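Local coordinates for erythrocyte membrane protein 1 (Plasmodium falciparum, PDB 2XU0) that probably binds host cell-surface receptors through its N-terminal head, the rosetting NTS-DBL1 domain that makes up this chain, at residues I31-Q36 against K415-N420; Y278-S283 against P303-Y308; N343-S348 against D367-R372; S348-D353 against C467-L472. The protein carries 10 engineered substitutions. All coordinates share one frame; numbering follows the deposited sequence.

Overall arrangement
Contacts 1 and 2 lie next to each other, their centres 13 Å apart, on one side of the chain's centre. Contacts 3 and 4 lie on the other side, their centres 46 to 55 Å from those of contacts 1 and 2. Contact 2 is the most buried and rests on a tyrosine, a proline and a threonine. Contact 1 is only partly buried and joins two helices through apolar side chains with polar ones around them. Helix 22-39 forms half of contact 1 and packs on contact 2. Contacts 3 and 4 share Ser348 and are partly buried. Contact 3 is a disulfide beside a hydrated salt-bridge network. Contact 4 is backbone contact, a water and a serine, with disulfides that lead outside it.

Contact 1 (I31-Q36 against K415-N420); sequences IKIYNQ and KEFYEN
Glu416 meets Ile33 and Gln36 of the N-terminal helix. Its CB touches Ile33 CD1 at 3.8 Å. The chain bends at chi2 (-74°), and OE2 comes to 3.6 Å from Gln36 NE2. The amide and carboxylate planes stand nearly perpendicular, 87° apart. Phe417 follows, with its CA 6.9 Å from that of Ile33. Ile33 CG1 comes to 3.8 Å from Phe417 CD1, approaching the ring obliquely. The two side chains cross at about a right angle. Ile33 CD1 also touches the backbone N of Phe417. The ring packs further on Ile29 and Leu26, one and two turns back from Ile33 along helix 22-39. The contact thus lays the N-terminal segment of PfEMP1 against the C-terminal subdomain of the Duffy-binding-like domain. The two helix segments run at 138° to each other, and their axes are 10.2 Å apart at closest approach. Asn420 ends the contact. Its OD1 faces Lys32 CD at 4.0 Å. Its ND2 gives a hydrogen bond of 3.1 Å to Glu416 O from above the carbonyl plane, which holds the amide in place. Asn420 N reaches the same oxygen from the opposite face, so Glu416 O accepts two bonds.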
loop_
_atom_site.group_PDB
_atom_site.type_symbol
_atom_site.label_atom_id
_atom_site.label_comp_id
_atom_site.label_asym_id
_atom_site.label_seq_id
_atom_site.Cartn_x
_atom_site.Cartn_y
_atom_site.Cartn_z
ATOM N N ILE A 31 1.023 -8.501 14.899
ATOM C CA ILE A 31 0.316 -8.837 16.151
ATOM C C ILE A 31 1.352 -9.172 17.216
ATOM O O ILE A 31 1.223 -8.709 18.344
ATOM C CB ILE A 31 -0.616 -10.092 15.982
ATOM C CG1 ILE A 31 -1.827 -9.771 15.149
ATOM C CG2 ILE A 31 -1.065 -10.642 17.366
ATOM C CD1 ILE A 31 -2.696 -10.915 14.957
ATOM N N LYS A 32 2.342 -10.030 16.868
ATOM C CA LYS A 32 3.379 -10.437 17.815
ATOM C C LYS A 32 4.191 -9.227 18.271
ATOM O O LYS A 32 4.392 -9.070 19.472
ATOM C CB LYS A 32 4.289 -11.512 17.221
ATOM C CG LYS A 32 3.602 -12.818 16.906
ATOM C CD LYS A 32 4.625 -13.956 16.879
ATOM C CE LYS A 32 3.991 -15.306 16.636
ATOM N NZ LYS A 32 3.651 -15.515 15.200
ATOM N N ILE A 33 4.586 -8.336 17.328
ATOM C CA ILE A 33 5.329 -7.114 17.654
ATOM C C ILE A 33 4.523 -6.198 18.606
ATOM O O ILE A 33 5.057 -5.716 19.609
ATOM C CB ILE A 33 5.796 -6.370 16.369
ATOM C CG1 ILE A 33 6.625 -7.268 15.430
ATOM C CG2 ILE A 33 6.506 -5.044 16.689
ATOM C CD1 ILE A 33 7.878 -8.055 16.069
ATOM N N TYR A 34 3.241 -5.983 18.290
ATOM C CA TYR A 34 2.349 -5.157 19.094
ATOM C C TYR A 34 2.243 -5.750 20.508
ATOM O O TYR A 34 2.336 -5.006 21.482
ATOM C CB TYR A 34 0.967 -5.021 18.416
ATOM C CG TYR A 34 -0.076 -4.340 19.279
ATOM C CD1 TYR A 34 -1.032 -5.084 19.969
ATOM C CD2 TYR A 34 -0.052 -2.961 19.480
ATOM C CE1 TYR A 34 -1.976 -4.464 20.793
ATOM C CE2 TYR A 34 -0.976 -2.333 20.317
ATOM C CZ TYR A 34 -1.935 -3.091 20.973
ATOM O OH TYR A 34 -2.856 -2.481 21.787
ATOM N N ASN A 35 2.048 -7.075 20.601
ATOM C CA ASN A 35 1.955 -7.812 21.873
ATOM C C ASN A 35 3.202 -7.652 22.738
ATOM O O ASN A 35 3.068 -7.395 23.930
ATOM C CB ASN A 35 1.667 -9.286 21.629
ATOM C CG ASN A 35 0.239 -9.569 21.280
ATOM O OD1 ASN A 35 -0.654 -8.764 21.521
ATOM N ND2 ASN A 35 -0.010 -10.733 20.693
ATOM N N GLN A 36 4.405 -7.741 22.140
ATOM C CA GLN A 36 5.663 -7.541 22.876
ATOM C C GLN A 36 5.723 -6.134 23.445
ATOM O O GLN A 36 6.144 -5.948 24.584
ATOM C CB GLN A 36 6.897 -7.757 21.972
ATOM C CG GLN A 36 7.261 -9.219 21.725
ATOM C CD GLN A 36 8.120 -9.397 20.483
ATOM O OE1 GLN A 36 7.853 -10.257 19.643
ATOM N NE2 GLN A 36 9.169 -8.591 20.321
ATOM N N LYS A 415 14.132 -4.586 13.827
ATOM C CA LYS A 415 14.913 -5.812 14.082
ATOM C C LYS A 415 14.075 -7.042 14.430
ATOM O O LYS A 415 14.189 -8.032 13.720
ATOM C CB LYS A 415 16.021 -5.582 15.120
ATOM C CG LYS A 415 17.176 -6.558 14.996
ATOM C CD LYS A 415 18.201 -6.342 16.086
ATOM C CE LYS A 415 19.521 -6.991 15.744
ATOM N NZ LYS A 415 20.518 -6.805 16.832
ATOM N N GLU A 416 13.204 -6.977 15.468
ATOM C CA GLU A 416 12.363 -8.124 15.857
ATOM C C GLU A 416 11.492 -8.620 14.716
ATOM O O GLU A 416 11.288 -9.834 14.612
ATOM C CB GLU A 416 11.487 -7.827 17.080
ATOM C CG GLU A 416 12.220 -7.814 18.412
ATOM C CD GLU A 416 12.637 -9.164 18.972
ATOM O OE1 GLU A 416 13.620 -9.198 19.748
ATOM O OE2 GLU A 416 11.981 -10.182 18.650
ATOM N N PHE A 417 10.954 -7.693 13.866
ATOM C CA PHE A 417 10.095 -8.109 12.739
ATOM C C PHE A 417 10.869 -8.966 11.741
ATOM O O PHE A 417 10.410 -10.045 11.375
ATOM C CB PHE A 417 9.471 -6.904 12.026
ATOM C CG PHE A 417 8.285 -7.298 11.190
ATOM C CD1 PHE A 417 6.989 -7.062 11.639
ATOM C CD2 PHE A 417 8.458 -7.836 9.915
ATOM C CE1 PHE A 417 5.895 -7.396 10.849
ATOM C CE2 PHE A 417 7.361 -8.176 9.128
ATOM C CZ PHE A 417 6.089 -7.976 9.611
ATOM N N TYR A 418 12.037 -8.482 11.307
ATOM C CA TYR A 418 12.893 -9.213 10.369
ATOM C C TYR A 418 13.393 -10.529 11.012
ATOM O O TYR A 418 13.516 -11.516 10.292
ATOM C CB TYR A 418 13.998 -8.324 9.768
ATOM C CG TYR A 418 13.476 -7.374 8.708
ATOM C CD1 TYR A 418 13.205 -7.817 7.414
ATOM C CD2 TYR A 418 13.280 -6.024 8.986
ATOM C CE1 TYR A 418 12.704 -6.946 6.439
ATOM C CE2 TYR A 418 12.809 -5.141 8.012
ATOM C CZ TYR A 418 12.512 -5.609 6.744
ATOM O OH TYR A 418 12.014 -4.746 5.792
ATOM N N GLU A 419 13.531 -10.578 12.373
ATOM C CA GLU A 419 13.892 -11.807 13.117
ATOM C C GLU A 419 12.773 -12.850 12.856
ATOM O O GLU A 419 13.067 -13.982 12.494
ATOM C CB GLU A 419 14.006 -11.518 14.639
ATOM C CG GLU A 419 15.378 -11.785 15.241
ATOM C CD GLU A 419 16.007 -10.623 15.989
ATOM O OE1 GLU A 419 15.416 -10.162 16.994
ATOM O OE2 GLU A 419 17.122 -10.206 15.603
ATOM N N ASN A 420 11.495 -12.432 12.972
ATOM C CA ASN A 420 10.331 -13.285 12.725
ATOM C C ASN A 420 10.186 -13.762 11.288
ATOM O O ASN A 420 9.744 -14.884 11.094
ATOM C CB ASN A 420 9.050 -12.626 13.199
ATOM C CG ASN A 420 8.786 -12.885 14.650
ATOM O OD1 ASN A 420 8.187 -13.903 15.017
ATOM N ND2 ASN A 420 9.272 -11.993 15.510
#

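Contact 2 (Y278-S283 against P303-Y308); sequences YFRKGS and PTYLDY
The backbones come closest at Tyr278 and Pro303, with CA atoms 6.4 Å apart, and no direct hydrogen bond joins the two segments. Strand 279-281 begins just after Tyr278, while 303-308 is a loop with a short 3-10 turn. Tyr278 carries most of the contact. With its CG anti to the backbone N (chi1 -169°), the side chain extends along the loop. Its CB packs on Pro303 CG at 3.5 Å. Further out, Thr304 CB sits over one face of the ring, 4.3 Å from the centroid, in a CH-pi contact. Thr304 OG1 accepts from Leu306 N at 3.1 Å, which makes an ST turn. Both Tyr278 OH and Thr304 OG1 also hydrogen-bond Glu27 of helix 22-39. The guanidinium of Arg280 reaches Pro303 O through a water. Its NH1 gives a hydrogen bond of 2.9 Å to the water, which lies at the guanidinium edge, in plane. That water donates to Pro303 O at 2.8 Å. Arg280 NH2 goes to Asn28 of the same helix. Apolar packing therefore joins this part of the Duffy-binding domain directly, and its polar ends are bonded to the N-terminal segment or to water.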
loop_
_atom_site.group_PDB
_atom_site.type_symbol
_atom_site.label_atom_id
_atom_site.label_comp_id
_atom_site.label_asym_id
_atom_site.label_seq_id
_atom_site.Cartn_x
_atom_site.Cartn_y
_atom_site.Cartn_z
ATOM N N TYR A 278 -12.910 -4.927 8.327
ATOM C CA TYR A 278 -11.545 -5.394 8.054
ATOM C C TYR A 278 -11.482 -6.903 8.260
ATOM O O TYR A 278 -11.937 -7.407 9.293
ATOM C CB TYR A 278 -10.529 -4.696 8.974
ATOM C CG TYR A 278 -9.088 -4.928 8.556
ATOM C CD1 TYR A 278 -8.580 -4.356 7.394
ATOM C CD2 TYR A 278 -8.235 -5.709 9.327
ATOM C CE1 TYR A 278 -7.269 -4.582 6.992
ATOM C CE2 TYR A 278 -6.898 -5.895 8.962
ATOM C CZ TYR A 278 -6.422 -5.323 7.791
ATOM O OH TYR A 278 -5.148 -5.557 7.337
ATOM N N PHE A 279 -10.915 -7.617 7.296
ATOM C CA PHE A 279 -10.789 -9.060 7.425
ATOM C C PHE A 279 -9.340 -9.463 7.294
ATOM O O PHE A 279 -8.633 -8.970 6.407
ATOM C CB PHE A 279 -11.600 -9.799 6.337
ATOM C CG PHE A 279 -13.096 -9.604 6.343
ATOM C CD1 PHE A 279 -13.940 -10.601 6.814
ATOM C CD2 PHE A 279 -13.667 -8.450 5.811
ATOM C CE1 PHE A 279 -15.330 -10.446 6.757
ATOM C CE2 PHE A 279 -15.058 -8.288 5.774
ATOM C CZ PHE A 279 -15.880 -9.286 6.254
ATOM N N ARG A 280 -8.914 -10.412 8.127
ATOM C CA ARG A 280 -7.566 -10.991 8.080
ATOM C C ARG A 280 -7.618 -12.419 8.587
ATOM O O ARG A 280 -8.560 -12.771 9.306
ATOM C CB ARG A 280 -6.521 -10.137 8.838
ATOM C CG ARG A 280 -6.933 -9.703 10.239
ATOM C CD ARG A 280 -5.742 -9.316 11.083
ATOM N NE ARG A 280 -4.973 -10.507 11.414
ATOM C CZ ARG A 280 -5.099 -11.193 12.540
ATOM N NH1 ARG A 280 -5.911 -10.764 13.501
ATOM N NH2 ARG A 280 -4.391 -12.291 12.733
ATOM N N LYS A 281 -6.660 -13.257 8.163
ATOM C CA LYS A 281 -6.604 -14.664 8.550
ATOM C C LYS A 281 -5.381 -14.975 9.358
ATOM O O LYS A 281 -4.333 -14.378 9.139
ATOM C CB LYS A 281 -6.638 -15.598 7.328
ATOM C CG LYS A 281 -7.951 -15.521 6.571
ATOM C CD LYS A 281 -7.988 -16.486 5.431
ATOM C CE LYS A 281 -9.252 -16.276 4.632
ATOM N NZ LYS A 281 -9.255 -17.123 3.417
ATOM N N GLY A 282 -5.525 -15.914 10.285
ATOM C CA GLY A 282 -4.410 -16.429 11.061
ATOM C C GLY A 282 -3.656 -17.444 10.235
ATOM O O GLY A 282 -4.117 -17.867 9.171
ATOM N N SER A 283 -2.515 -17.882 10.748
ATOM C CA SER A 283 -1.651 -18.880 10.122
ATOM C C SER A 283 -2.368 -20.219 9.926
ATOM O O SER A 283 -2.003 -20.980 9.036
ATOM C CB SER A 283 -0.409 -19.083 10.978
ATOM O OG SER A 283 0.200 -17.830 11.244
ATOM N N PRO A 303 -8.709 -3.296 14.171
ATOM C CA PRO A 303 -8.618 -4.694 13.702
ATOM C C PRO A 303 -7.297 -4.962 12.975
ATOM O O PRO A 303 -7.059 -6.079 12.543
ATOM C CB PRO A 303 -9.826 -4.833 12.768
ATOM C CG PRO A 303 -10.057 -3.440 12.256
ATOM C CD PRO A 303 -9.447 -2.451 13.210
ATOM N N THR A 304 -6.473 -3.914 12.804
ATOM C CA THR A 304 -5.216 -3.999 12.072
ATOM C C THR A 304 -4.015 -3.815 12.980
ATOM O O THR A 304 -4.067 -3.105 13.999
ATOM C CB THR A 304 -5.190 -3.009 10.837
ATOM O OG1 THR A 304 -3.953 -3.171 10.141
ATOM C CG2 THR A 304 -5.281 -1.538 11.239
ATOM N N TYR A 305 -2.903 -4.393 12.525
ATOM C CA TYR A 305 -1.581 -4.301 13.142
ATOM C C TYR A 305 -0.540 -3.910 12.084
ATOM O O TYR A 305 0.645 -4.112 12.292
ATOM C CB TYR A 305 -1.232 -5.608 13.849
ATOM C CG TYR A 305 -2.265 -5.969 14.902
ATOM C CD1 TYR A 305 -2.189 -5.446 16.197
ATOM C CD2 TYR A 305 -3.352 -6.783 14.589
ATOM C CE1 TYR A 305 -3.140 -5.786 17.170
ATOM C CE2 TYR A 305 -4.314 -7.108 15.549
ATOM C CZ TYR A 305 -4.171 -6.655 16.847
ATOM O OH TYR A 305 -5.127 -7.010 17.768
ATOM N N LEU A 306 -0.981 -3.284 10.973
ATOM C CA LEU A 306 -0.070 -2.841 9.912
ATOM C C LEU A 306 0.855 -1.755 10.418
ATOM O O LEU A 306 2.001 -1.685 9.979
ATOM C CB LEU A 306 -0.807 -2.393 8.650
ATOM C CG LEU A 306 -1.406 -3.481 7.737
ATOM C CD1 LEU A 306 -2.031 -2.840 6.497
ATOM C CD2 LEU A 306 -0.367 -4.493 7.283
ATOM N N ASP A 307 0.403 -0.965 11.419
ATOM C CA ASP A 307 1.249 0.065 12.027
ATOM C C ASP A 307 2.452 -0.548 12.808
ATOM O O ASP A 307 3.284 0.182 13.349
ATOM C CB ASP A 307 0.408 1.038 12.875
ATOM C CG ASP A 307 -0.493 0.419 13.942
ATOM O OD1 ASP A 307 -1.049 -0.683 13.696
ATOM O OD2 ASP A 307 -0.728 1.087 14.978
ATOM N N TYR A 308 2.548 -1.890 12.844
ATOM C CA TYR A 308 3.685 -2.591 13.467
ATOM C C TYR A 308 4.458 -3.394 12.422
ATOM O O TYR A 308 5.286 -4.240 12.760
ATOM C CB TYR A 308 3.251 -3.419 14.698
ATOM C CG TYR A 308 2.787 -2.497 15.799
ATOM C CD1 TYR A 308 3.704 -1.889 16.650
ATOM C CD2 TYR A 308 1.464 -2.062 15.854
ATOM C CE1 TYR A 308 3.305 -0.928 17.574
ATOM C CE2 TYR A 308 1.066 -1.063 16.736
ATOM C CZ TYR A 308 1.987 -0.511 17.608
ATOM O OH TYR A 308 1.601 0.411 18.542
HETATM O O HOH W 1 -7.872 -8.609 13.499
#

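Contact 3 (N343-S348 against D367-R372); sequences NKKYCS and DLDCPR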
loop_
_atom_site.group_PDB
_atom_site.type_symbol
_atom_site.label_atom_id
_atom_site.label_comp_id
_atom_site.label_asym_id
_atom_site.label_seq_id
_atom_site.Cartn_x
_atom_site.Cartn_y
_atom_site.Cartn_z
ATOM N N ASN A 343 -17.033 -9.630 -33.277
ATOM C CA ASN A 343 -17.014 -8.570 -34.283
ATOM C C ASN A 343 -15.864 -8.734 -35.295
ATOM O O ASN A 343 -15.471 -7.766 -35.958
ATOM C CB ASN A 343 -17.021 -7.194 -33.614
ATOM C CG ASN A 343 -18.352 -6.841 -32.990
ATOM O OD1 ASN A 343 -19.401 -6.821 -33.651
ATOM N ND2 ASN A 343 -18.335 -6.531 -31.701
ATOM N N LYS A 344 -15.343 -9.981 -35.424
ATOM C CA LYS A 344 -14.291 -10.383 -36.372
ATOM C C LYS A 344 -12.967 -9.584 -36.304
ATOM O O LYS A 344 -12.233 -9.517 -37.292
ATOM C CB LYS A 344 -14.852 -10.482 -37.819
ATOM C CG LYS A 344 -15.921 -11.567 -37.996
ATOM C CD LYS A 344 -16.481 -11.633 -39.418
ATOM C CE LYS A 344 -15.649 -12.479 -40.361
ATOM N NZ LYS A 344 -16.251 -12.555 -41.717
ATOM N N LYS A 345 -12.664 -8.995 -35.138
ATOM C CA LYS A 345 -11.437 -8.237 -34.896
ATOM C C LYS A 345 -10.394 -9.137 -34.236
ATOM O O LYS A 345 -10.625 -9.678 -33.147
ATOM C CB LYS A 345 -11.713 -7.012 -34.011
ATOM C CG LYS A 345 -10.483 -6.151 -33.720
ATOM C CD LYS A 345 -10.697 -5.167 -32.528
ATOM C CE LYS A 345 -11.712 -4.059 -32.763
ATOM N NZ LYS A 345 -11.436 -3.297 -34.013
ATOM N N TYR A 346 -9.246 -9.267 -34.899
ATOM C CA TYR A 346 -8.087 -10.031 -34.450
ATOM C C TYR A 346 -6.863 -9.369 -35.063
ATOM O O TYR A 346 -6.490 -9.620 -36.220
ATOM C CB TYR A 346 -8.193 -11.519 -34.829
ATOM C CG TYR A 346 -7.368 -12.476 -33.984
ATOM C CD1 TYR A 346 -7.947 -13.602 -33.408
ATOM C CD2 TYR A 346 -5.988 -12.313 -33.852
ATOM C CE1 TYR A 346 -7.183 -14.518 -32.678
ATOM C CE2 TYR A 346 -5.218 -13.212 -33.111
ATOM C CZ TYR A 346 -5.818 -14.321 -32.532
ATOM O OH TYR A 346 -5.064 -15.213 -31.797
ATOM N N CYS A 347 -6.254 -8.498 -34.262
ATOM C CA CYS A 347 -5.080 -7.727 -34.630
ATOM C C CYS A 347 -3.832 -8.303 -33.944
ATOM O O CYS A 347 -3.934 -9.156 -33.048
ATOM C CB CYS A 347 -5.307 -6.271 -34.234
ATOM S SG CYS A 347 -6.860 -5.565 -34.859
ATOM N N SER A 348 -2.661 -7.801 -34.346
ATOM C CA SER A 348 -1.371 -8.123 -33.744
ATOM C C SER A 348 -0.790 -6.812 -33.173
ATOM O O SER A 348 -1.279 -5.720 -33.517
ATOM C CB SER A 348 -0.428 -8.699 -34.792
ATOM O OG SER A 348 0.171 -7.706 -35.607
ATOM N N ASP A 367 -5.145 -3.195 -41.899
ATOM C CA ASP A 367 -6.427 -2.520 -42.099
ATOM C C ASP A 367 -6.371 -1.177 -41.330
ATOM O O ASP A 367 -5.294 -0.754 -40.895
ATOM C CB ASP A 367 -7.614 -3.413 -41.639
ATOM C CG ASP A 367 -7.731 -3.624 -40.135
ATOM O OD1 ASP A 367 -6.716 -3.452 -39.433
ATOM O OD2 ASP A 367 -8.858 -3.914 -39.658
ATOM N N LEU A 368 -7.508 -0.517 -41.149
ATOM C CA LEU A 368 -7.500 0.773 -40.469
ATOM C C LEU A 368 -7.816 0.684 -38.983
ATOM O O LEU A 368 -7.463 1.602 -38.243
ATOM C CB LEU A 368 -8.370 1.811 -41.204
ATOM C CG LEU A 368 -8.029 1.974 -42.701
ATOM C CD1 LEU A 368 -9.231 2.238 -43.470
ATOM C CD2 LEU A 368 -6.970 3.041 -42.956
ATOM N N ASP A 369 -8.415 -0.440 -38.534
ATOM C CA ASP A 369 -8.705 -0.645 -37.116
ATOM C C ASP A 369 -7.472 -1.138 -36.330
ATOM O O ASP A 369 -7.202 -0.625 -35.243
ATOM C CB ASP A 369 -9.907 -1.585 -36.921
ATOM C CG ASP A 369 -11.234 -1.047 -37.436
ATOM O OD1 ASP A 369 -11.288 0.148 -37.820
ATOM O OD2 ASP A 369 -12.221 -1.818 -37.455
ATOM N N CYS A 370 -6.720 -2.117 -36.884
ATOM C CA CYS A 370 -5.547 -2.711 -36.227
ATOM C C CYS A 370 -4.374 -1.806 -35.844
ATOM O O CYS A 370 -3.819 -2.051 -34.770
ATOM C CB CYS A 370 -5.112 -4.015 -36.876
ATOM S SG CYS A 370 -6.388 -5.299 -36.823
ATOM N N PRO A 371 -4.060 -0.683 -36.559
ATOM C CA PRO A 371 -3.037 0.248 -36.035
ATOM C C PRO A 371 -3.334 0.701 -34.598
ATOM O O PRO A 371 -2.386 0.915 -33.863
ATOM C CB PRO A 371 -3.074 1.419 -37.029
ATOM C CG PRO A 371 -3.548 0.796 -38.309
ATOM C CD PRO A 371 -4.586 -0.204 -37.858
ATOM N N ARG A 372 -4.622 0.776 -34.176
ATOM C CA ARG A 372 -5.020 1.125 -32.801
ATOM C C ARG A 372 -4.564 0.056 -31.768
ATOM O O ARG A 372 -4.330 0.397 -30.605
ATOM C CB ARG A 372 -6.538 1.325 -32.675
ATOM C CG ARG A 372 -7.110 2.455 -33.519
ATOM C CD ARG A 372 -8.469 2.925 -33.015
ATOM N NE ARG A 372 -9.507 1.887 -33.068
ATOM C CZ ARG A 372 -10.257 1.618 -34.134
ATOM N NH1 ARG A 372 -10.078 2.285 -35.268
ATOM N NH2 ARG A 372 -11.185 0.673 -34.075
HETATM O O HOH W 2 -8.720 -1.628 -33.338
HETATM O O HOH W 3 -12.034 -4.376 -36.518
#
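Cys347 and Cys370 are joined by a disulfide, one of the many that cross-link this end of the Duffy-binding-like domain. It is the tight, buried part of the contact. Each SG lies beside its own backbone N. The covalent link, with chi3 -67°, holds Cys347 CB and Cys370 CB 3.5 Å apart, nearer than unbonded carbons would sit. Asp367 OD1 accepts from Cys370 N at 2.9 Å in an Asx motif. The other side is looser and wetter. Lys345 bends at chi3 and chi4, and NZ stops 3.8 Å from Asp369 OD2, a long salt bridge. Two waters fill in. One links NZ to Asp369 OD2, the other links NZ to Asp369 O. Arg372 NH1 pairs with Asp369 OD1 at 3.5 Å, and its NH2 is 4.0 Å from Lys345 NZ. The Asp369 carboxylate pairs with both cations and probably offsets their mutual repulsion. The covalent bond fixes the spacing of the segments, while Lys345 meets Asp369 largely through water.

Contact 4 (S348-D353 against C467-L472); sequences SGDGHD and CKTCPL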
loop_
_atom_site.group_PDB
_atom_site.type_symbol
_atom_site.label_atom_id
_atom_site.label_comp_id
_atom_site.label_asym_id
_atom_site.label_seq_id
_atom_site.Cartn_x
_atom_site.Cartn_y
_atom_site.Cartn_z
ATOM N N SER A 348 -2.661 -7.801 -34.346
ATOM C CA SER A 348 -1.371 -8.123 -33.744
ATOM C C SER A 348 -0.790 -6.812 -33.173
ATOM O O SER A 348 -1.279 -5.720 -33.517
ATOM C CB SER A 348 -0.428 -8.699 -34.792
ATOM O OG SER A 348 0.171 -7.706 -35.607
ATOM N N GLY A 349 0.262 -6.935 -32.355
ATOM C CA GLY A 349 0.972 -5.800 -31.773
ATOM C C GLY A 349 1.606 -4.904 -32.822
ATOM O O GLY A 349 1.830 -3.718 -32.553
ATOM N N ASP A 350 1.889 -5.463 -34.033
ATOM C CA ASP A 350 2.467 -4.722 -35.173
ATOM C C ASP A 350 1.378 -3.992 -36.020
ATOM O O ASP A 350 1.701 -3.363 -37.032
ATOM C CB ASP A 350 3.324 -5.651 -36.082
ATOM C CG ASP A 350 4.307 -6.573 -35.370
ATOM O OD1 ASP A 350 5.312 -6.062 -34.823
ATOM O OD2 ASP A 350 4.110 -7.815 -35.428
ATOM N N GLY A 351 0.124 -4.086 -35.598
ATOM C CA GLY A 351 -1.014 -3.484 -36.285
ATOM C C GLY A 351 -1.500 -4.265 -37.499
ATOM O O GLY A 351 -2.218 -3.717 -38.344
ATOM N N HIS A 352 -1.115 -5.556 -37.605
ATOM C CA HIS A 352 -1.557 -6.410 -38.714
ATOM C C HIS A 352 -2.947 -6.951 -38.435
ATOM O O HIS A 352 -3.285 -7.236 -37.275
ATOM C CB HIS A 352 -0.610 -7.607 -38.929
ATOM C CG HIS A 352 0.821 -7.247 -39.175
ATOM N ND1 HIS A 352 1.817 -8.201 -39.100
ATOM C CD2 HIS A 352 1.379 -6.052 -39.496
ATOM C CE1 HIS A 352 2.945 -7.562 -39.370
ATOM N NE2 HIS A 352 2.730 -6.268 -39.610
ATOM N N ASP A 353 -3.752 -7.109 -39.501
ATOM C CA ASP A 353 -5.071 -7.713 -39.388
ATOM C C ASP A 353 -4.834 -9.203 -39.635
ATOM O O ASP A 353 -4.579 -9.615 -40.775
ATOM C CB ASP A 353 -6.072 -7.087 -40.383
ATOM C CG ASP A 353 -7.458 -7.715 -40.424
ATOM O OD1 ASP A 353 -7.729 -8.636 -39.604
ATOM O OD2 ASP A 353 -8.277 -7.290 -41.274
ATOM N N CYS A 467 -1.232 -8.785 -28.020
ATOM C CA CYS A 467 -0.186 -8.035 -28.724
ATOM C C CYS A 467 0.783 -8.917 -29.480
ATOM O O CYS A 467 1.631 -8.385 -30.206
ATOM C CB CYS A 467 0.552 -7.116 -27.750
ATOM S SG CYS A 467 -0.524 -5.921 -26.934
ATOM N N LYS A 468 0.690 -10.259 -29.315
ATOM C CA LYS A 468 1.608 -11.175 -30.011
ATOM C C LYS A 468 1.486 -11.012 -31.528
ATOM O O LYS A 468 0.464 -10.492 -32.008
ATOM C CB LYS A 468 1.361 -12.644 -29.613
ATOM C CG LYS A 468 1.781 -12.967 -28.186
ATOM C CD LYS A 468 1.429 -14.399 -27.812
ATOM C CE LYS A 468 2.116 -14.854 -26.546
ATOM N NZ LYS A 468 1.509 -14.262 -25.320
ATOM N N THR A 469 2.542 -11.424 -32.277
ATOM C CA THR A 469 2.536 -11.380 -33.746
ATOM C C THR A 469 1.421 -12.322 -34.214
ATOM O O THR A 469 1.124 -13.288 -33.515
ATOM C CB THR A 469 3.899 -11.820 -34.331
ATOM O OG1 THR A 469 4.212 -13.145 -33.893
ATOM C CG2 THR A 469 5.031 -10.870 -33.985
ATOM N N CYS A 470 0.790 -12.037 -35.368
ATOM C CA CYS A 470 -0.284 -12.883 -35.916
ATOM C C CYS A 470 0.082 -14.360 -35.899
ATOM O O CYS A 470 1.194 -14.679 -36.338
ATOM C CB CYS A 470 -0.633 -12.463 -37.343
ATOM S SG CYS A 470 -1.615 -10.959 -37.459
ATOM N N PRO A 471 -0.877 -15.284 -35.609
ATOM C CA PRO A 471 -0.591 -16.719 -35.821
ATOM C C PRO A 471 -0.150 -16.905 -37.285
ATOM O O PRO A 471 -0.757 -16.297 -38.163
ATOM C CB PRO A 471 -1.932 -17.393 -35.515
ATOM C CG PRO A 471 -2.636 -16.433 -34.615
ATOM C CD PRO A 471 -2.272 -15.082 -35.168
ATOM N N LEU A 472 0.989 -17.602 -37.514
ATOM C CA LEU A 472 1.690 -17.814 -38.802
ATOM C C LEU A 472 0.900 -17.889 -40.106
ATOM O O LEU A 472 1.354 -17.337 -41.114
ATOM C CB LEU A 472 2.676 -19.009 -38.741
ATOM C CG LEU A 472 3.896 -18.883 -37.826
ATOM C CD1 LEU A 472 4.610 -20.207 -37.723
ATOM C CD2 LEU A 472 4.873 -17.812 -38.332
HETATM O O HOH W 4 1.974 -9.673 -36.618
#
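Ser348 packs its CB against the backbone of 467-472, 3.4 Å from Lys468 O, and also touches Cys470 SG at 3.7 Å. Its OG lies between the backbone N and the carbonyl carbon (chi1 80°), turned back over its own type I turn, Ser348 to Gly351. There it accepts from His352 N at 3.2 Å and, weakly, from Asp350 N. A water completes the polar cluster. It hydrogen-bonds Ser348 OG, donates to Asp350 OD2 and accepts from Cys470 N at 2.9 Å. Asp350 and Thr469 lie side by side and point the same way, with Asp350 OD2 3.5 Å from Thr469 CG2. The Thr469 methyl is beside the backbone N, on the side of the carboxylate. His352 touches with its CB, 3.8 Å from Cys470 SG, while Asp350 CB covers one face of the His352 imidazole near the rim. The backbones come closest at Gly349, where N gives a weak, bent hydrogen bond of 2.9 Å to Cys467 O. Gly349 CA lies 3.1 Å from Cys467 O, a CA-H...O contact. Two disulfides hold the second segment in place: Cys470 to Cys354, just after the first segment, and Cys467 to Cys377 on helix 371-407. The contact thus joins the loop between strand 345-346 and helix 371-407 to the loop between helix 457-460 and strand 475-477.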